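Long-range contacts in endo-1,3-beta-glucanase, family GH16 (Zobellia galactanivorans, PDB 4CRQ), which probably hydrolyses internal beta-1,3-glucosidic bonds of laminarin through its glycoside hydrolase family 16 catalytic module, the part of the longer protein described here: residues Trp95-Met100 against Leu199-Val204; Ala84-Pro89 against Ala220-Asp225. The protein carries 1 engineered substitution. All coordinates share one frame; numbering follows the deposited sequence.

Interaction 1: residues Trp95-Met100 against Leu199-Val204; sequences WPAFWM and LLNMAV
The indole of Trp99 lies against Leu199 and turns its N-H to Asn201. CB of Leu199 sits over one ring face, 3.7 Å from the centroid of the five-membered ring of Trp99, a CH-pi contact, while its CD2 meets Trp99 CZ2. A branched leucine suits this place because it covers the indole from CB to CD2. At the ring edge, Trp99 NE1 gives a hydrogen bond of 2.7 Å to Asn201 OD1. The amide stands steeply to the indole, with planes 74° apart. Trp99 and Asn201 each carry CG between backbone N and carbonyl carbon (chi1 53° and 70°), which brings the indole N-H and the amide oxygen together. An amide suits this position: while OD1 accepts the indole N-H, ND2 of Asn201 donates to a water at 2.9 Å that passes a hydrogen to Trp95 O. The Trp95 ring, its CG anti to the backbone N, swings off the partner strand but still touches Ala203 CB through CE3, at a slant, where a small methyl fits.

These side chains share one face of an antiparallel strand pair, in which Ala97 and Asn201 form a hydrogen-bonded pair (Ala97 N to Asn201 O, 3.0 Å). On the other face Phe98 and Leu200 lie side by side, with CD1 of Phe98 3.6 Å from Leu200 CD2, and Pro96 packs on Met202. That apolar face meets Ile82, Ala84 and Ile86 from one strand and Leu50 from another, inside the jelly-roll beta-sandwich of family 16.

The pair is thus two-sided: apolar side chains, including the thioether of Met202, face the sandwich interior, whereas indole, amide and water occupy the opposite face, consistent with the carbohydrate-binding cleft of this family.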
loop_
_atom_site.group_PDB
_atom_site.type_symbol
_atom_site.label_atom_id
_atom_site.label_comp_id
_atom_site.label_asym_id
_atom_site.label_seq_id
_atom_site.Cartn_x
_atom_site.Cartn_y
_atom_site.Cartn_z
ATOM N N TRP A 95 -0.520 -7.796 7.642
ATOM C CA TRP A 95 0.037 -6.484 7.330
ATOM C C TRP A 95 -0.365 -6.001 5.950
ATOM O O TRP A 95 0.451 -6.042 5.015
ATOM C CB TRP A 95 1.549 -6.540 7.595
ATOM C CG TRP A 95 2.327 -5.263 7.411
ATOM C CD1 TRP A 95 1.847 -3.947 7.315
ATOM C CD2 TRP A 95 3.768 -5.153 7.326
ATOM N NE1 TRP A 95 2.876 -3.063 7.155
ATOM C CE2 TRP A 95 4.067 -3.719 7.160
ATOM C CE3 TRP A 95 4.819 -6.068 7.353
ATOM C CZ2 TRP A 95 5.380 -3.246 7.039
ATOM C CZ3 TRP A 95 6.135 -5.585 7.233
ATOM C CH2 TRP A 95 6.408 -4.205 7.079
ATOM N N PRO A 96 -1.619 -5.538 5.823
ATOM C CA PRO A 96 -2.080 -5.046 4.536
ATOM C C PRO A 96 -1.573 -3.627 4.264
ATOM O O PRO A 96 -1.287 -2.864 5.216
ATOM C CB PRO A 96 -3.606 -5.012 4.727
ATOM C CG PRO A 96 -3.776 -4.653 6.200
ATOM C CD PRO A 96 -2.704 -5.489 6.852
ATOM N N ALA A 97 -1.461 -3.266 2.974
ATOM C CA ALA A 97 -1.042 -1.896 2.625
ATOM C C ALA A 97 -1.524 -1.468 1.250
ATOM O O ALA A 97 -1.685 -2.322 0.377
ATOM C CB ALA A 97 0.492 -1.749 2.710
ATOM N N PHE A 98 -1.728 -0.154 1.092
ATOM C CA PHE A 98 -2.126 0.484 -0.148
ATOM C C PHE A 98 -1.147 1.638 -0.222
ATOM O O PHE A 98 -1.145 2.504 0.659
ATOM C CB PHE A 98 -3.566 0.953 -0.007
ATOM C CG PHE A 98 -4.063 1.918 -1.099
ATOM C CD1 PHE A 98 -3.759 1.779 -2.490
ATOM C CD2 PHE A 98 -4.925 2.984 -0.715
ATOM C CE1 PHE A 98 -4.276 2.683 -3.440
ATOM C CE2 PHE A 98 -5.431 3.890 -1.653
ATOM C CZ PHE A 98 -5.106 3.740 -3.021
ATOM N N TRP A 99 -0.303 1.649 -1.252
ATOM C CA TRP A 99 0.829 2.574 -1.275
ATOM C C TRP A 99 1.352 2.909 -2.631
ATOM O O TRP A 99 0.784 2.456 -3.627
ATOM C CB TRP A 99 1.928 2.038 -0.349
ATOM C CG TRP A 99 2.385 0.607 -0.571
ATOM C CD1 TRP A 99 1.625 -0.569 -0.578
ATOM C CD2 TRP A 99 3.760 0.165 -0.769
ATOM N NE1 TRP A 99 2.417 -1.673 -0.773
ATOM C CE2 TRP A 99 3.717 -1.296 -0.902
ATOM C CE3 TRP A 99 4.989 0.817 -0.858
ATOM C CZ2 TRP A 99 4.873 -2.050 -1.107
ATOM C CZ3 TRP A 99 6.138 0.058 -1.054
ATOM C CH2 TRP A 99 6.087 -1.346 -1.180
ATOM N N MET A 100 2.417 3.712 -2.691
ATOM C CA MET A 100 2.944 4.200 -3.975
ATOM C C MET A 100 4.448 4.306 -3.883
ATOM O O MET A 100 4.991 4.599 -2.810
ATOM C CB MET A 100 2.388 5.598 -4.308
ATOM C CG MET A 100 0.857 5.693 -4.262
ATOM S SD MET A 100 0.246 7.327 -4.707
ATOM C CE MET A 100 0.370 7.260 -6.491
ATOM N N LEU A 199 0.675 0.328 -5.449
ATOM C CA LEU A 199 0.810 -1.063 -4.996
ATOM C C LEU A 199 -0.287 -1.403 -4.006
ATOM O O LEU A 199 -0.753 -0.539 -3.234
ATOM C CB LEU A 199 2.168 -1.301 -4.291
ATOM C CG LEU A 199 3.441 -0.946 -5.088
ATOM C CD1 LEU A 199 3.935 0.449 -4.739
ATOM C CD2 LEU A 199 4.557 -1.939 -4.806
ATOM N N LEU A 200 -0.689 -2.679 -4.049
ATOM C CA LEU A 200 -1.576 -3.288 -3.052
ATOM C C LEU A 200 -0.957 -4.598 -2.638
ATOM O O LEU A 200 -0.485 -5.371 -3.494
ATOM C CB LEU A 200 -2.963 -3.564 -3.663
ATOM C CG LEU A 200 -3.866 -2.352 -3.869
ATOM C CD1 LEU A 200 -5.003 -2.772 -4.782
ATOM C CD2 LEU A 200 -4.396 -1.777 -2.551
ATOM N N ASN A 201 -0.980 -4.888 -1.339
ATOM C CA ASN A 201 -0.474 -6.196 -0.867
ATOM C C ASN A 201 -0.990 -6.531 0.495
ATOM O O ASN A 201 -1.535 -5.652 1.210
ATOM C CB ASN A 201 1.083 -6.208 -0.798
ATOM C CG ASN A 201 1.624 -5.323 0.345
ATOM O OD1 ASN A 201 1.619 -4.100 0.220
ATOM N ND2 ASN A 201 2.064 -5.928 1.460
ATOM N N MET A 202 -0.810 -7.797 0.884
ATOM C CA MET A 202 -0.977 -8.123 2.298
ATOM C C MET A 202 0.192 -9.019 2.716
ATOM O O MET A 202 0.286 -10.168 2.249
ATOM C CB MET A 202 -2.325 -8.770 2.632
ATOM C CG MET A 202 -2.495 -8.952 4.163
ATOM S SD MET A 202 -4.238 -9.140 4.648
ATOM C CE MET A 202 -4.827 -10.468 3.578
ATOM N N ALA A 203 1.088 -8.499 3.563
ATOM C CA ALA A 203 2.211 -9.275 4.070
ATOM C C ALA A 203 1.757 -10.081 5.298
ATOM O O ALA A 203 0.703 -9.778 5.901
ATOM C CB ALA A 203 3.396 -8.372 4.406
ATOM N N VAL A 204 2.534 -11.118 5.638
ATOM C CA VAL A 204 2.343 -11.875 6.872
ATOM C C VAL A 204 3.684 -11.849 7.619
ATOM O O VAL A 204 4.713 -12.379 7.116
ATOM C CB VAL A 204 1.897 -13.333 6.635
ATOM C CG1 VAL A 204 1.661 -14.052 7.961
ATOM C CG2 VAL A 204 0.654 -13.379 5.732
HETATM O O HOH W 1 2.693 -4.598 3.912
#

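Interaction 2: residues Ala84-Pro89 against Ala220-Asp225; sequences ARIALP and AQMLVD. With CA (calcium ion), chain C.
The guanidinium of Arg85 and the carboxylate of Asp225 meet with their planes 74° apart. The carboxylate lies at the edge of the guanidinium, and NH1 of Arg85 reaches OD2 of Asp225 at 2.8 Å, a salt bridge in which OD2 is approached on its anti side, 34° out of the carboxylate plane. Tyr156 adds a cation-pi contact to the arginine. All this sits on an antiparallel strand pair of the jelly-roll sandwich.

Arginine suits the place because its long chain, extended from CG to NE with CG anti to the backbone N (chi1 179°), runs past Asp225 CB and carries a positive charge to OD2. The carboxylate works on two fronts: OD1 binds the calcium ion at 2.4 Å, as does the backbone O of Asp225, in a site completed by Glu10, Gly48 and three waters. A leucine in place of Arg85 would probably leave OD2 without its charged mate and the carboxylate less firmly oriented beside the calcium.

The backbone of the same aspartate is fixed by its N-H to Arg85 O, also 2.8 Å. Further along, Ala87 and Leu223 form a hydrogen-bonded pair, their CB atoms touching. Ile86 and Val224 lie side by side on the other face, which packs towards the sandwich interior, and Leu88 CD2 lies 4.1 Å from Met222 CG. Past the strand end, Pro89, which has no N-H to offer, instead sets its CD 3.2 Å from Gln221 O.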
loop_
_atom_site.group_PDB
_atom_site.type_symbol
_atom_site.label_atom_id
_atom_site.label_comp_id
_atom_site.label_asym_id
_atom_site.label_seq_id
_atom_site.Cartn_x
_atom_site.Cartn_y
_atom_site.Cartn_z
ATOM N N ALA A 84 -8.818 4.281 -2.373
ATOM C CA ALA A 84 -9.337 2.934 -2.511
ATOM C C ALA A 84 -10.378 2.707 -1.425
ATOM O O ALA A 84 -10.284 3.286 -0.315
ATOM C CB ALA A 84 -8.239 1.885 -2.375
ATOM N N ARG A 85 -11.356 1.858 -1.748
ATOM C CA ARG A 85 -12.427 1.484 -0.809
ATOM C C ARG A 85 -12.077 0.051 -0.387
ATOM O O ARG A 85 -12.131 -0.866 -1.197
ATOM C CB ARG A 85 -13.802 1.640 -1.472
ATOM C CG ARG A 85 -14.966 1.236 -0.556
ATOM C CD ARG A 85 -16.308 1.711 -1.110
ATOM N NE ARG A 85 -17.362 1.450 -0.118
ATOM C CZ ARG A 85 -18.030 0.305 -0.007
ATOM N NH1 ARG A 85 -17.795 -0.711 -0.856
ATOM N NH2 ARG A 85 -18.960 0.165 0.946
ATOM N N ILE A 86 -11.701 -0.128 0.892
ATOM C CA ILE A 86 -11.088 -1.375 1.385
ATOM C C ILE A 86 -11.706 -1.854 2.695
ATOM O O ILE A 86 -11.974 -1.029 3.590
ATOM C CB ILE A 86 -9.561 -1.157 1.620
ATOM C CG1 ILE A 86 -8.854 -0.667 0.339
ATOM C CG2 ILE A 86 -8.839 -2.431 2.112
ATOM C CD1 ILE A 86 -7.368 -0.319 0.520
ATOM N N ALA A 87 -11.886 -3.177 2.808
ATOM C CA ALA A 87 -12.336 -3.855 4.038
ATOM C C ALA A 87 -11.187 -4.791 4.414
ATOM O O ALA A 87 -10.668 -5.514 3.568
ATOM C CB ALA A 87 -13.636 -4.613 3.823
ATOM N N LEU A 88 -10.774 -4.795 5.682
ATOM C CA LEU A 88 -9.583 -5.514 6.116
ATOM C C LEU A 88 -9.851 -6.639 7.100
ATOM O O LEU A 88 -10.723 -6.502 7.946
ATOM C CB LEU A 88 -8.640 -4.506 6.816
ATOM C CG LEU A 88 -8.080 -3.356 5.955
ATOM C CD1 LEU A 88 -7.313 -2.348 6.811
ATOM C CD2 LEU A 88 -7.202 -3.906 4.806
ATOM N N PRO A 89 -9.086 -7.746 6.995
ATOM C CA PRO A 89 -9.224 -8.849 7.941
ATOM C C PRO A 89 -8.411 -8.528 9.190
ATOM O O PRO A 89 -7.538 -7.675 9.124
ATOM C CB PRO A 89 -8.598 -10.016 7.199
ATOM C CG PRO A 89 -7.540 -9.389 6.323
ATOM C CD PRO A 89 -8.057 -8.022 5.955
ATOM N N ALA A 220 -7.089 -15.283 5.262
ATOM C CA ALA A 220 -7.542 -13.918 5.577
ATOM C C ALA A 220 -7.722 -13.167 4.263
ATOM O O ALA A 220 -6.825 -13.214 3.433
ATOM C CB ALA A 220 -6.527 -13.238 6.451
ATOM N N GLN A 221 -8.839 -12.455 4.104
ATOM C CA GLN A 221 -9.166 -11.749 2.856
ATOM C C GLN A 221 -9.112 -10.241 3.021
ATOM O O GLN A 221 -9.814 -9.685 3.873
ATOM C CB GLN A 221 -10.570 -12.122 2.340
ATOM C CG GLN A 221 -10.764 -13.580 1.935
ATOM C CD GLN A 221 -12.169 -13.872 1.420
ATOM O OE1 GLN A 221 -13.140 -13.258 1.855
ATOM N NE2 GLN A 221 -12.283 -14.799 0.498
ATOM N N MET A 222 -8.287 -9.595 2.204
ATOM C CA MET A 222 -8.278 -8.126 2.057
ATOM C C MET A 222 -9.174 -7.852 0.833
ATOM O O MET A 222 -8.897 -8.373 -0.258
ATOM C CB MET A 222 -6.840 -7.616 1.873
ATOM C CG MET A 222 -6.736 -6.165 1.444
ATOM S SD MET A 222 -4.972 -5.847 1.209
ATOM C CE MET A 222 -5.004 -4.099 0.831
ATOM N N LEU A 223 -10.226 -7.048 1.018
ATOM C CA LEU A 223 -11.209 -6.734 -0.025
ATOM C C LEU A 223 -11.009 -5.332 -0.499
ATOM O O LEU A 223 -11.061 -4.394 0.300
ATOM C CB LEU A 223 -12.641 -6.903 0.513
ATOM C CG LEU A 223 -12.959 -8.278 1.142
ATOM C CD1 LEU A 223 -14.423 -8.292 1.582
ATOM C CD2 LEU A 223 -12.689 -9.460 0.221
ATOM N N VAL A 224 -10.759 -5.180 -1.799
ATOM C CA VAL A 224 -10.608 -3.851 -2.415
ATOM C C VAL A 224 -11.730 -3.693 -3.474
ATOM O O VAL A 224 -11.722 -4.349 -4.541
ATOM C CB VAL A 224 -9.206 -3.641 -3.046
ATOM C CG1 VAL A 224 -9.058 -2.194 -3.588
ATOM C CG2 VAL A 224 -8.084 -3.965 -2.071
ATOM N N ASP A 225 -12.699 -2.828 -3.162
ATOM C CA ASP A 225 -13.835 -2.593 -4.054
ATOM C C ASP A 225 -13.339 -1.862 -5.311
ATOM O O ASP A 225 -13.776 -2.187 -6.435
ATOM C CB ASP A 225 -14.895 -1.800 -3.284
ATOM C CG ASP A 225 -16.192 -1.579 -4.063
ATOM O OD1 ASP A 225 -16.408 -2.168 -5.183
ATOM O OD2 ASP A 225 -17.032 -0.782 -3.550
HETATM CA CA CA C . -15.892 -2.921 -7.363
HETATM O O HOH W 2 -17.300 -3.683 -9.387
HETATM O O HOH W 3 -16.539 -0.728 -7.831
HETATM O O HOH W 4 -18.344 -3.408 -6.948
#

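How the interactions relate
Going from the N terminus, the chain passes 84-89, then 95-100, and much later 199-204 and 220-225. Interaction 1 closes a loop of 98 intervening residues and is nested wholly inside the longer loop that interaction 2 closes. Strands 80-87 and 94-102 follow each other in the chain, as do 196-204 and 220-231, so each side of the nest steps from one strand pair to the other. The two pairs pack face to face in the sandwich, their centres about 11 Å apart: the Met222 sulfur packs on the backbone of Asn201, and Met202 reaches Pro89 and Ala220. Interaction 2 also joins this core to the calcium site, where Glu10 from near the N terminus takes part.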